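Local atomic coordinates of digeranylgeranylglycerophospholipid reductase (Sulfolobus acidocaldarius, PDB entry 4OPC), a protein that catalyses the FAD-dependent hydrogenation of the double bonds in the geranylgeranyl chains of archaeal membrane lipids, yielding saturated archaeols. Residues Asp8-Gly13 with Lys134-Phe139; Lys125-Asp130 with Glu146-Ser151; Val227-Gly232 with Lys252-Val257; Ala186-Leu191 with Tyr216-Pro221. All blocks are in the same frame, centred on the assembly; numbering follows the deposited sequence.

Interaction 1: residues Asp8-Gly13 with Lys134-Phe139; sequences DVLIIG and KGAVLF. With FDA (dihydroflavine-adenine dinucleotide), chain B.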
# COMPACT_ATOMS: atom_id res chain seq x y z
N ASP A 8 -7.46 22.23 -14.52
CA ASP A 8 -6.76 21.27 -15.36
C ASP A 8 -6.85 19.88 -14.74
O ASP A 8 -7.18 18.91 -15.43
CB ASP A 8 -5.31 21.67 -15.53
CG ASP A 8 -5.17 22.93 -16.35
OD1 ASP A 8 -5.92 23.09 -17.35
OD2 ASP A 8 -4.31 23.77 -16.00
N VAL A 9 -6.56 19.80 -13.44
CA VAL A 9 -6.52 18.54 -12.71
C VAL A 9 -7.27 18.70 -11.39
O VAL A 9 -7.10 19.72 -10.70
CB VAL A 9 -5.06 18.11 -12.40
CG1 VAL A 9 -5.02 16.80 -11.63
CG2 VAL A 9 -4.26 18.00 -13.69
N LEU A 10 -8.08 17.70 -11.03
CA LEU A 10 -8.69 17.61 -9.71
C LEU A 10 -8.17 16.37 -9.00
O LEU A 10 -8.31 15.25 -9.53
CB LEU A 10 -10.21 17.53 -9.84
CG LEU A 10 -10.98 17.16 -8.57
CD1 LEU A 10 -10.84 18.25 -7.50
CD2 LEU A 10 -12.44 16.93 -8.90
N ILE A 11 -7.58 16.55 -7.83
CA ILE A 11 -7.06 15.43 -7.03
C ILE A 11 -8.01 15.23 -5.88
O ILE A 11 -8.29 16.17 -5.12
CB ILE A 11 -5.63 15.69 -6.52
CG1 ILE A 11 -4.70 16.00 -7.69
CG2 ILE A 11 -5.12 14.50 -5.70
CD1 ILE A 11 -3.36 16.62 -7.27
N ILE A 12 -8.54 14.01 -5.76
CA ILE A 12 -9.51 13.70 -4.72
C ILE A 12 -8.84 12.83 -3.68
O ILE A 12 -8.58 11.64 -3.91
CB ILE A 12 -10.74 12.99 -5.28
CG1 ILE A 12 -11.35 13.79 -6.44
CG2 ILE A 12 -11.77 12.78 -4.18
CD1 ILE A 12 -12.51 13.07 -7.11
N GLY A 13 -8.53 13.46 -2.55
CA GLY A 13 -7.83 12.82 -1.45
C GLY A 13 -6.43 13.38 -1.31
O GLY A 13 -5.71 13.57 -2.30
N LYS A 134 -15.19 13.82 -16.31
CA LYS A 134 -14.98 15.22 -16.67
C LYS A 134 -14.87 16.15 -15.47
O LYS A 134 -14.79 17.36 -15.63
CB LYS A 134 -16.09 15.70 -17.62
CG LYS A 134 -16.06 14.96 -18.97
CD LYS A 134 -16.65 15.80 -20.07
CE LYS A 134 -16.49 15.14 -21.43
NZ LYS A 134 -17.14 15.95 -22.50
N GLY A 135 -14.85 15.57 -14.28
CA GLY A 135 -14.75 16.34 -13.05
C GLY A 135 -15.61 15.75 -11.95
O GLY A 135 -15.85 14.54 -11.93
N ALA A 136 -16.07 16.60 -11.03
CA ALA A 136 -16.80 16.11 -9.86
C ALA A 136 -17.72 17.17 -9.31
O ALA A 136 -17.48 18.37 -9.46
CB ALA A 136 -15.83 15.70 -8.79
N VAL A 137 -18.80 16.73 -8.68
CA VAL A 137 -19.59 17.62 -7.83
C VAL A 137 -19.03 17.51 -6.43
O VAL A 137 -18.86 16.40 -5.90
CB VAL A 137 -21.07 17.25 -7.85
CG1 VAL A 137 -21.85 18.21 -6.97
CG2 VAL A 137 -21.61 17.30 -9.27
N LEU A 138 -18.70 18.67 -5.85
CA LEU A 138 -18.05 18.74 -4.55
C LEU A 138 -18.97 19.39 -3.54
O LEU A 138 -19.71 20.31 -3.87
CB LEU A 138 -16.80 19.61 -4.64
CG LEU A 138 -15.77 19.29 -5.73
CD1 LEU A 138 -14.66 20.31 -5.63
CD2 LEU A 138 -15.22 17.88 -5.56
N PHE A 139 -18.89 18.93 -2.30
CA PHE A 139 -19.53 19.63 -1.21
C PHE A 139 -18.47 20.13 -0.24
O PHE A 139 -17.79 19.34 0.43
CB PHE A 139 -20.55 18.75 -0.49
CG PHE A 139 -21.34 19.49 0.54
CD1 PHE A 139 -21.75 20.79 0.30
CD2 PHE A 139 -21.65 18.91 1.75
CE1 PHE A 139 -22.47 21.48 1.25
CE2 PHE A 139 -22.36 19.60 2.70
CZ PHE A 139 -22.77 20.89 2.45
PA FDA B . -5.31 7.47 2.65
O1A FDA B . -6.42 6.64 3.16
O2A FDA B . -4.15 7.76 3.60
O5B FDA B . -5.88 8.87 2.17
C5B FDA B . -7.13 8.94 1.46
C4B FDA B . -7.69 10.32 1.66
O4B FDA B . -8.84 10.51 0.81
C3B FDA B . -8.14 10.64 3.09
O3B FDA B . -7.42 11.76 3.61
C2B FDA B . -9.66 10.86 2.95
O2B FDA B . -10.15 11.85 3.84
C1B FDA B . -9.78 11.30 1.50
N9A FDA B . -11.06 11.07 0.84
C8A FDA B . -11.69 9.86 0.65
N7A FDA B . -12.80 9.94 -0.05
C5A FDA B . -12.89 11.29 -0.36
C6A FDA B . -13.82 12.02 -1.13
N6A FDA B . -14.83 11.47 -1.80
N1A FDA B . -13.60 13.34 -1.28
C2A FDA B . -12.56 13.90 -0.64
N3A FDA B . -11.60 13.31 0.07
C4A FDA B . -11.81 11.99 0.16
N1 FDA B . 2.18 1.55 5.04
C2 FDA B . 3.51 1.84 5.19
O2 FDA B . 4.19 2.26 4.25
N3 FDA B . 4.05 1.69 6.44
C4 FDA B . 3.43 1.16 7.55
O4 FDA B . 3.99 1.20 8.65
C4X FDA B . 2.08 0.82 7.33
N5 FDA B . 1.34 0.32 8.36
C5X FDA B . -0.03 0.28 8.29
C6 FDA B . -0.80 0.04 9.42
C7 FDA B . -2.18 0.10 9.39
C7M FDA B . -2.96 -0.04 10.68
C8 FDA B . -2.83 0.35 8.17
C8M FDA B . -4.34 0.49 8.12
C9 FDA B . -2.07 0.57 7.03
C9A FDA B . -0.68 0.57 7.07
N10 FDA B . 0.12 0.83 5.94
C10 FDA B . 1.47 1.07 6.11
C1' FDA B . -0.48 1.17 4.63
C2' FDA B . -0.51 2.70 4.43
O2' FDA B . -0.98 3.35 5.61
C3' FDA B . -1.43 3.07 3.26
O3' FDA B . -1.12 2.23 2.16
C4' FDA B . -1.31 4.51 2.76
O4' FDA B . -1.35 5.45 3.84
C5' FDA B . -2.38 4.84 1.75
O5' FDA B . -2.31 6.23 1.38
P FDA B . -3.44 6.86 0.45
O1P FDA B . -3.07 8.27 0.24
O2P FDA B . -3.70 5.99 -0.77
O3P FDA B . -4.78 6.74 1.31
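Leu-138 N, probably hydrogen-bonded to Leu-147 O, fixes the backbone of a residue whose side chain turns to Leu-10. Across the contact the meeting is purely apolar. Leu-10 has CG anti to the backbone N (chi1 169°), a setting that carries its CD2 methyl forward to the other strand. There Leu-10 CD2 lies 3.6 Å from Ala-136 CB, while the CD2 of Leu-138 stands farther along at 4.4 Å from Leu-10 CD2. A single methyl thus serves both partners, and the bare CB of Ala-136 lets the two chains come close. Leu-10 also holds its place through backbone bonds to Val-153 and Val-155, and Leu-33 touches both leucines. The two strands belong to different sheets: 9-12 sits inside the mainly parallel sheet of the Rossmann-type FAD domain, and 132-140 is part of a smaller, mostly antiparallel sheet packed against it. At the far end of strand 9-12, Ile-12 CG2 comes to 3.5 Å from N1A of the adenine. Gly-13, the first glycine of a GxGxxG pattern, then passes its CA 3.4 Å from the ribose O4B. With phi at 110° a side chain here would strike both the preceding carbonyl and that oxygen, consistent with glycine in a dinucleotide-binding turn. Ala-123, an FAD-binding residue, touches Leu-138 as well as Ile-12.

Interaction 2: residues Lys125-Asp130 with Glu146-Ser151; sequences KPIFED and ELTVYS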
# COMPACT_ATOMS: atom_id res chain seq x y z
N LYS A 125 -19.90 13.09 -6.24
CA LYS A 125 -20.20 12.24 -7.39
C LYS A 125 -19.41 12.68 -8.61
O LYS A 125 -19.05 13.85 -8.75
CB LYS A 125 -21.69 12.20 -7.70
CG LYS A 125 -22.24 13.46 -8.26
CD LYS A 125 -23.73 13.30 -8.58
CE LYS A 125 -24.37 14.64 -8.89
NZ LYS A 125 -25.81 14.51 -9.28
N PRO A 126 -19.11 11.72 -9.50
CA PRO A 126 -18.41 12.05 -10.74
C PRO A 126 -19.29 12.83 -11.70
O PRO A 126 -20.51 12.69 -11.73
CB PRO A 126 -18.11 10.68 -11.36
CG PRO A 126 -18.18 9.73 -10.21
CD PRO A 126 -19.24 10.27 -9.31
N ILE A 127 -18.64 13.69 -12.49
CA ILE A 127 -19.25 14.16 -13.72
C ILE A 127 -18.76 13.19 -14.78
O ILE A 127 -17.56 13.04 -14.98
CB ILE A 127 -18.80 15.59 -14.09
CG1 ILE A 127 -19.13 16.56 -12.95
CG2 ILE A 127 -19.45 16.04 -15.40
CD1 ILE A 127 -18.50 17.90 -13.12
N PHE A 128 -19.69 12.48 -15.41
CA PHE A 128 -19.33 11.46 -16.38
C PHE A 128 -20.18 11.64 -17.62
O PHE A 128 -21.41 11.56 -17.55
CB PHE A 128 -19.54 10.06 -15.80
CG PHE A 128 -19.05 8.96 -16.69
CD1 PHE A 128 -17.69 8.68 -16.78
CD2 PHE A 128 -19.93 8.20 -17.43
CE1 PHE A 128 -17.23 7.67 -17.60
CE2 PHE A 128 -19.47 7.18 -18.26
CZ PHE A 128 -18.12 6.92 -18.34
N GLU A 129 -19.54 11.93 -18.74
CA GLU A 129 -20.29 12.24 -19.95
C GLU A 129 -19.52 11.76 -21.17
O GLU A 129 -18.29 11.86 -21.23
CB GLU A 129 -20.60 13.75 -19.99
CG GLU A 129 -19.98 14.54 -21.11
CD GLU A 129 -20.06 16.04 -20.85
OE1 GLU A 129 -20.42 16.43 -19.72
OE2 GLU A 129 -19.75 16.83 -21.77
N ASP A 130 -20.25 11.20 -22.12
CA ASP A 130 -19.66 10.68 -23.36
C ASP A 130 -18.46 9.76 -23.09
O ASP A 130 -17.46 9.81 -23.80
CB ASP A 130 -19.28 11.82 -24.29
CG ASP A 130 -20.47 12.64 -24.73
OD1 ASP A 130 -21.58 12.07 -24.82
OD2 ASP A 130 -20.31 13.85 -24.98
N GLU A 146 -22.13 23.63 -2.52
CA GLU A 146 -21.98 22.56 -3.49
C GLU A 146 -21.46 23.20 -4.77
O GLU A 146 -22.00 24.22 -5.23
CB GLU A 146 -23.33 21.89 -3.73
CG GLU A 146 -23.33 20.62 -4.55
CD GLU A 146 -24.68 19.94 -4.53
OE1 GLU A 146 -25.61 20.50 -3.91
OE2 GLU A 146 -24.83 18.85 -5.12
N LEU A 147 -20.39 22.63 -5.31
CA LEU A 147 -19.70 23.19 -6.47
C LEU A 147 -19.47 22.11 -7.51
O LEU A 147 -19.18 20.97 -7.18
CB LEU A 147 -18.33 23.73 -6.04
CG LEU A 147 -18.33 24.78 -4.92
CD1 LEU A 147 -17.33 24.41 -3.85
CD2 LEU A 147 -18.03 26.15 -5.49
N THR A 148 -19.55 22.49 -8.78
CA THR A 148 -19.16 21.61 -9.86
C THR A 148 -17.79 22.03 -10.38
O THR A 148 -17.59 23.18 -10.79
CB THR A 148 -20.18 21.66 -10.99
OG1 THR A 148 -21.34 20.92 -10.61
CG2 THR A 148 -19.61 21.07 -12.26
N VAL A 149 -16.84 21.10 -10.33
CA VAL A 149 -15.50 21.37 -10.83
C VAL A 149 -15.23 20.50 -12.04
O VAL A 149 -15.31 19.27 -11.97
CB VAL A 149 -14.44 21.12 -9.73
CG1 VAL A 149 -13.04 21.05 -10.34
CG2 VAL A 149 -14.54 22.19 -8.66
N TYR A 150 -14.93 21.13 -13.16
CA TYR A 150 -14.55 20.42 -14.37
C TYR A 150 -13.04 20.28 -14.42
O TYR A 150 -12.31 21.18 -14.00
CB TYR A 150 -15.06 21.15 -15.61
CG TYR A 150 -16.56 21.23 -15.68
CD1 TYR A 150 -17.32 20.10 -15.97
CD2 TYR A 150 -17.23 22.42 -15.43
CE1 TYR A 150 -18.69 20.16 -16.03
CE2 TYR A 150 -18.61 22.48 -15.49
CZ TYR A 150 -19.33 21.35 -15.78
OH TYR A 150 -20.71 21.40 -15.85
N SER A 151 -12.58 19.14 -14.90
CA SER A 151 -11.15 18.88 -15.01
C SER A 151 -10.88 18.03 -16.24
O SER A 151 -11.75 17.28 -16.69
CB SER A 151 -10.64 18.16 -13.75
OG SER A 151 -11.37 16.96 -13.49
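Strands 126-129 and 146-150 run in broadly the same direction, their axes 8.5 Å apart at closest and inclined at 51°, with Ile-127 and Tyr-150 nearest each other by CA. Ile-127 bridges the distance almost alone. Its CG1 branch lies anti to the carbonyl carbon (chi1 -58°) and the chain then stays extended, driving CD1 in among three residues of the other strand. The tightest of these meetings is with Thr-148 CG2, 3.5 Å from Ile-127 CD1, closer than carbon pairs usually pack, the two side chains crossing at about a right angle. Both strands are neighbours of 132-140 in one four-stranded sheet, on either side of it; 121-129, 132-140 and 145-150 follow one another as an antiparallel meander, and Ile-127 reaches across the middle strand. CD1 of Ile-127 passes 3.5 Å from Ala-136 N on the way. Ile-127 CD1 also stands 3.7 Å from Tyr-150 CE1, approaching the ring obliquely, and 3.7 Å from Val-149 O. Thr-148 CG2 in turn rests over one face of the Tyr-150 ring, 3.5 Å above its plane and toward the rim, which gives the ring a methyl to lie against. Tyr-150 OH makes a weak hydrogen bond to Glu-4 OE2 on the edge strand 3-6.

Interaction 3: residues Val227-Gly232 with Lys252-Val257; sequences VNVGLG and KYAPDV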
# COMPACT_ATOMS: atom_id res chain seq x y z
N VAL A 227 6.30 3.68 21.22
CA VAL A 227 6.17 2.63 20.23
C VAL A 227 4.80 2.61 19.57
O VAL A 227 3.79 2.86 20.21
CB VAL A 227 6.51 1.23 20.84
CG1 VAL A 227 5.51 0.84 21.94
CG2 VAL A 227 6.57 0.14 19.77
N ASN A 228 4.81 2.34 18.26
CA ASN A 228 3.61 2.05 17.48
C ASN A 228 3.48 0.52 17.43
O ASN A 228 4.32 -0.16 16.82
CB ASN A 228 3.76 2.71 16.09
CG ASN A 228 2.55 2.50 15.18
OD1 ASN A 228 2.04 1.39 15.03
ND2 ASN A 228 2.12 3.59 14.54
N VAL A 229 2.48 -0.01 18.11
CA VAL A 229 2.30 -1.46 18.22
C VAL A 229 0.94 -1.84 17.64
O VAL A 229 -0.06 -1.17 17.90
CB VAL A 229 2.48 -1.97 19.68
CG1 VAL A 229 1.66 -1.13 20.66
CG2 VAL A 229 2.12 -3.44 19.79
N GLY A 230 0.89 -2.88 16.83
CA GLY A 230 -0.36 -3.25 16.20
C GLY A 230 -0.34 -4.61 15.56
O GLY A 230 0.62 -5.38 15.70
N LEU A 231 -1.41 -4.91 14.84
CA LEU A 231 -1.50 -6.16 14.09
C LEU A 231 -2.40 -6.01 12.88
O LEU A 231 -3.23 -5.10 12.82
CB LEU A 231 -1.99 -7.32 14.97
CG LEU A 231 -3.50 -7.40 15.19
CD1 LEU A 231 -3.90 -8.81 15.64
CD2 LEU A 231 -3.98 -6.37 16.20
N GLY A 232 -2.22 -6.91 11.94
CA GLY A 232 -3.10 -7.03 10.79
C GLY A 232 -3.57 -8.47 10.71
O GLY A 232 -2.81 -9.40 11.02
N LYS A 252 2.00 -10.15 24.96
CA LYS A 252 2.99 -11.03 24.35
C LYS A 252 4.03 -10.20 23.60
O LYS A 252 5.22 -10.51 23.64
CB LYS A 252 2.30 -12.00 23.40
CG LYS A 252 3.11 -13.22 23.01
CD LYS A 252 2.24 -14.17 22.19
CE LYS A 252 2.95 -15.49 21.93
NZ LYS A 252 4.29 -15.30 21.32
N TYR A 253 3.59 -9.14 22.95
CA TYR A 253 4.45 -8.39 22.04
C TYR A 253 4.92 -7.05 22.59
O TYR A 253 5.90 -6.49 22.11
CB TYR A 253 3.74 -8.20 20.70
CG TYR A 253 3.30 -9.53 20.14
CD1 TYR A 253 4.24 -10.44 19.67
CD2 TYR A 253 1.97 -9.89 20.13
CE1 TYR A 253 3.86 -11.67 19.19
CE2 TYR A 253 1.57 -11.13 19.65
CZ TYR A 253 2.52 -12.01 19.18
OH TYR A 253 2.15 -13.24 18.70
N ALA A 254 4.20 -6.54 23.59
CA ALA A 254 4.54 -5.26 24.19
C ALA A 254 4.30 -5.31 25.70
O ALA A 254 3.44 -4.60 26.22
CB ALA A 254 3.71 -4.14 23.56
N PRO A 255 5.07 -6.14 26.41
CA PRO A 255 4.89 -6.24 27.86
C PRO A 255 5.32 -4.96 28.56
O PRO A 255 4.95 -4.75 29.71
CB PRO A 255 5.82 -7.39 28.25
CG PRO A 255 6.87 -7.40 27.20
CD PRO A 255 6.16 -7.02 25.93
N ASP A 256 6.06 -4.11 27.85
CA ASP A 256 6.69 -2.93 28.42
C ASP A 256 5.86 -1.65 28.33
O ASP A 256 6.26 -0.63 28.90
CB ASP A 256 8.05 -2.68 27.76
CG ASP A 256 7.96 -2.60 26.23
OD1 ASP A 256 7.22 -3.39 25.61
OD2 ASP A 256 8.66 -1.74 25.65
N VAL A 257 4.73 -1.67 27.63
CA VAL A 257 3.99 -0.43 27.41
C VAL A 257 3.21 0.01 28.64
O VAL A 257 2.79 -0.81 29.46
CB VAL A 257 3.02 -0.52 26.21
CG1 VAL A 257 3.80 -0.65 24.92
CG2 VAL A 257 2.03 -1.66 26.39
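Val-227 overlaps Val-257 methyl to methyl, with CG1 of Val-227 3.7 Å from CG1 of Val-257 and the two side chains crossing at about a right angle. The contact packs against one face of the large sheet of the geranylgeranyl reductase catalytic domain: strand 226-234 meets the chain as it leaves helix 242-253 and makes a type I beta turn from Ala-254 to Val-257. In Val-227 the touching CG1 occupies the crowded position between backbone N and carbonyl carbon (chi1 64°), which points it at the turn. Two residues along, Val-229 faces the same way and sets CG2 4.2 Å from Ala-254 CB, a looser touch at the start of the turn. Helix 242-253 adds Tyr-246 and Leu-250 against Val-229, so the valine is packed by the helix as well as by the turn. Before the turn, Tyr-253 stacks its ring on Trp-217 of the neighbouring strand, and its OH is hydrogen-bonded to Thr-211 OG1. Asp-256, inside the turn, ties it to the sheet by a hydrogen bond between its OD2 and Tyr-219 OH.

Interaction 4: residues Ala186-Leu191 with Tyr216-Pro221; sequences AYREVL and YWWYFP. With PGT ((1S)-2-{[{[(2R)-2,3-dihydroxypropyl]oxy}(hydroxy)phosphoryl]oxy}-1-[(palmitoyloxy)methyl]ethyl stearate), chain C.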
# COMPACT_ATOMS: atom_id res chain seq x y z
N ALA A 186 -6.33 -3.88 9.94
CA ALA A 186 -5.18 -3.65 10.80
C ALA A 186 -5.51 -2.58 11.83
O ALA A 186 -6.33 -1.69 11.58
CB ALA A 186 -3.97 -3.27 9.97
N TYR A 187 -4.90 -2.68 13.01
CA TYR A 187 -5.21 -1.81 14.13
C TYR A 187 -3.93 -1.53 14.87
O TYR A 187 -3.09 -2.44 15.01
CB TYR A 187 -6.19 -2.53 15.07
CG TYR A 187 -6.44 -1.78 16.35
CD1 TYR A 187 -7.35 -0.73 16.40
CD2 TYR A 187 -5.75 -2.10 17.52
CE1 TYR A 187 -7.56 -0.04 17.56
CE2 TYR A 187 -5.96 -1.40 18.68
CZ TYR A 187 -6.87 -0.37 18.70
OH TYR A 187 -7.12 0.36 19.85
N ARG A 188 -3.76 -0.31 15.36
CA ARG A 188 -2.56 0.01 16.12
C ARG A 188 -2.82 1.05 17.20
O ARG A 188 -3.77 1.85 17.12
CB ARG A 188 -1.44 0.51 15.20
CG ARG A 188 -1.70 1.88 14.52
CD ARG A 188 -1.25 3.06 15.41
NE ARG A 188 -1.37 4.37 14.76
CZ ARG A 188 -2.51 5.05 14.67
NH1 ARG A 188 -3.63 4.55 15.15
NH2 ARG A 188 -2.52 6.25 14.08
N GLU A 189 -1.94 1.06 18.20
CA GLU A 189 -1.88 2.13 19.18
C GLU A 189 -0.46 2.67 19.28
O GLU A 189 0.50 1.98 18.95
CB GLU A 189 -2.35 1.63 20.56
CG GLU A 189 -3.72 0.99 20.50
CD GLU A 189 -4.25 0.53 21.83
OE1 GLU A 189 -3.45 0.33 22.78
OE2 GLU A 189 -5.49 0.36 21.93
N VAL A 190 -0.32 3.93 19.68
CA VAL A 190 0.99 4.45 20.03
C VAL A 190 1.00 4.66 21.54
O VAL A 190 0.14 5.35 22.09
CB VAL A 190 1.33 5.75 19.28
CG1 VAL A 190 2.60 6.36 19.85
CG2 VAL A 190 1.48 5.46 17.81
N LEU A 191 1.98 4.04 22.21
CA LEU A 191 2.08 4.07 23.66
C LEU A 191 3.48 4.41 24.12
O LEU A 191 4.46 4.13 23.44
CB LEU A 191 1.70 2.69 24.22
CG LEU A 191 0.26 2.23 23.97
CD1 LEU A 191 0.26 0.79 23.52
CD2 LEU A 191 -0.57 2.39 25.23
N TYR A 216 0.35 -10.12 10.66
CA TYR A 216 1.40 -10.19 11.66
C TYR A 216 1.18 -9.13 12.72
O TYR A 216 0.37 -8.22 12.54
CB TYR A 216 2.80 -10.06 11.04
CG TYR A 216 3.12 -8.82 10.23
CD1 TYR A 216 3.37 -7.59 10.85
CD2 TYR A 216 3.26 -8.89 8.84
CE1 TYR A 216 3.73 -6.46 10.11
CE2 TYR A 216 3.62 -7.76 8.10
CZ TYR A 216 3.85 -6.56 8.74
OH TYR A 216 4.21 -5.43 8.03
N TRP A 217 1.88 -9.29 13.84
CA TRP A 217 1.98 -8.27 14.87
C TRP A 217 3.23 -7.45 14.63
O TRP A 217 4.21 -7.94 14.06
CB TRP A 217 2.08 -8.91 16.26
CG TRP A 217 0.77 -9.18 16.93
CD1 TRP A 217 -0.03 -10.28 16.78
CD2 TRP A 217 0.12 -8.34 17.90
NE1 TRP A 217 -1.14 -10.17 17.59
CE2 TRP A 217 -1.07 -8.99 18.28
CE3 TRP A 217 0.44 -7.11 18.47
CZ2 TRP A 217 -1.94 -8.44 19.22
CZ3 TRP A 217 -0.43 -6.57 19.41
CH2 TRP A 217 -1.60 -7.24 19.78
N TRP A 218 3.21 -6.19 15.08
CA TRP A 218 4.40 -5.38 14.96
C TRP A 218 4.63 -4.49 16.15
O TRP A 218 3.71 -4.18 16.91
CB TRP A 218 4.37 -4.54 13.68
CG TRP A 218 3.42 -3.38 13.67
CD1 TRP A 218 3.63 -2.14 14.20
CD2 TRP A 218 2.13 -3.33 13.05
NE1 TRP A 218 2.54 -1.33 13.98
CE2 TRP A 218 1.61 -2.04 13.27
CE3 TRP A 218 1.35 -4.27 12.35
CZ2 TRP A 218 0.35 -1.65 12.79
CZ3 TRP A 218 0.11 -3.89 11.89
CH2 TRP A 218 -0.37 -2.59 12.10
N TYR A 219 5.88 -4.05 16.30
CA TYR A 219 6.33 -3.19 17.38
C TYR A 219 7.35 -2.27 16.71
O TYR A 219 8.49 -2.66 16.47
CB TYR A 219 6.94 -4.07 18.48
CG TYR A 219 7.48 -3.38 19.72
CD1 TYR A 219 8.73 -2.78 19.72
CD2 TYR A 219 6.76 -3.40 20.92
CE1 TYR A 219 9.25 -2.20 20.85
CE2 TYR A 219 7.28 -2.81 22.07
CZ TYR A 219 8.52 -2.21 22.03
OH TYR A 219 9.07 -1.62 23.15
N PHE A 220 6.90 -1.06 16.36
CA PHE A 220 7.70 -0.12 15.58
C PHE A 220 8.10 1.04 16.50
O PHE A 220 7.27 1.92 16.79
CB PHE A 220 6.88 0.45 14.40
CG PHE A 220 6.63 -0.52 13.27
CD1 PHE A 220 7.15 -1.80 13.25
CD2 PHE A 220 5.86 -0.10 12.19
CE1 PHE A 220 6.91 -2.65 12.17
CE2 PHE A 220 5.62 -0.94 11.13
CZ PHE A 220 6.14 -2.21 11.11
N PRO A 221 9.36 1.07 16.97
CA PRO A 221 9.72 2.15 17.90
C PRO A 221 9.69 3.53 17.24
O PRO A 221 10.16 3.70 16.11
CB PRO A 221 11.15 1.80 18.33
CG PRO A 221 11.27 0.29 18.07
CD PRO A 221 10.45 0.09 16.82
C48 PGT C . 0.97 -11.59 5.13
C47 PGT C . 0.26 -10.66 4.15
C46 PGT C . -0.42 -9.55 4.92
C45 PGT C . 0.60 -8.84 5.79
C44 PGT C . 0.16 -7.41 6.06
C43 PGT C . -0.33 -7.28 7.48
C42 PGT C . -0.91 -5.90 7.67
C41 PGT C . 0.22 -4.91 7.56
C40 PGT C . -0.11 -3.66 8.35
C39 PGT C . 1.21 -3.07 8.80
C38 PGT C . 2.08 -2.80 7.61
C37 PGT C . 3.45 -2.38 8.09
C36 PGT C . 4.28 -2.01 6.88
C35 PGT C . 5.74 -1.90 7.25
C34 PGT C . 6.52 -1.47 6.02
C33 PGT C . 8.01 -1.66 6.22
C32 PGT C . 8.79 -0.54 5.55
C31 PGT C . 8.95 -0.76 4.05
O31 PGT C . 8.60 0.13 3.31
O2 PGT C . 9.48 -1.96 3.52
C2 PGT C . 10.84 -1.93 3.11
C1 PGT C . 11.04 -1.33 1.73
O3P PGT C . 9.95 -0.60 1.19
P PGT C . 9.29 -1.14 -0.15
O1P PGT C . 9.21 -2.64 0.03
O2P PGT C . 7.90 -0.56 -0.36
O4P PGT C . 10.15 -0.82 -1.45
C4 PGT C . 11.50 -0.41 -1.39
C5 PGT C . 12.10 -0.31 -2.77
O5 PGT C . 12.57 1.01 -2.98
C6 PGT C . 11.06 -0.66 -3.80
O6 PGT C . 10.64 0.49 -4.51
C3 PGT C . 11.41 -3.34 2.97
O3 PGT C . 11.49 -4.03 4.20
C11 PGT C . 11.28 -5.41 4.04
O11 PGT C . 11.82 -6.01 3.14
C12 PGT C . 10.37 -6.15 5.01
C13 PGT C . 10.65 -7.64 4.97
C14 PGT C . 9.70 -8.34 5.92
C15 PGT C . 8.52 -8.90 5.17
C16 PGT C . 7.65 -9.73 6.10
C17 PGT C . 7.39 -11.07 5.46
C18 PGT C . 6.80 -12.03 6.47
C19 PGT C . 6.83 -13.44 5.91
C20 PGT C . 8.25 -13.97 5.86
C21 PGT C . 8.35 -15.25 6.68
C22 PGT C . 9.38 -16.18 6.08
C23 PGT C . 9.04 -17.60 6.48
C24 PGT C . 9.87 -18.58 5.69
C25 PGT C . 8.96 -19.60 5.02
C26 PGT C . 9.25 -19.64 3.54
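Trp-218 spans the gap to strand 183-193, whose segment 186-191 has its axis 9.2 Å from that of 216-221, at 25° to it. From CB the indole starts with CG between the backbone N and the carbonyl carbon (chi1 73°), lifting the ring system out from its own strand. CD1 then stands 3.4 Å above the plane of the Phe-220 ring, over its centre, and NE1 is hydrogen-bonded to Asn-228 OD1 on the strand in between, which should hold the indole from turning. Farther out, Trp-218 CZ2 meets Arg-188 CB at 3.7 Å. At the end of the ring, Trp-218 CH2 has Ala-186 CB near its plane at the edge and Tyr-187 O 4.0 Å away. Arg-188 offers only the root of its side chain; the chain bends at the CB-CG bond (chi2 87°) and leads off toward Pro-47, an FAD-binding residue. On one face of the indole lies the stearoyl chain of the bound phospholipid, with its C39 3.4 Å from Trp-218 CZ3. Tyr-216 lines the same chain, its ring over C43 and its OH 3.1 Å from C37, while that hydroxyl is hydrogen-bonded to His-298 O. Replacing Tyr-216 by an alanine would probably leave His-298 O without this donor and open a gap beside the lipid chain from C37 to C45. Phe-220 CZ adds a contact to C35. Trp-218 and Phe-220 also touch the flavin nucleotide, so these aromatic rings of the large mixed sheet wall the lipid pocket where it adjoins the FAD, consistent with a pocket that presents a lipid chain to the flavin.

Overall arrangement
From the N terminus, interaction 1 opens in strand 9-12 of the mainly parallel FAD-binding sheet and closes some 120 residues later in strand 132-140. Interaction 2 starts at 125-130, before that closure, and ends at 146-151, after it, so the two cross along the chain; their centres are 7 Å apart, around the small sheet flanking the nucleotide's adenine end. Both have closed before residue 186, where interaction 4 opens. It joins 186-191 to 216-221, and only afterwards does interaction 3 link 227-232 with 252-257, in series. These two also touch, sharing the large sheet. About 34 Å separates the centres of interactions 1 and 4.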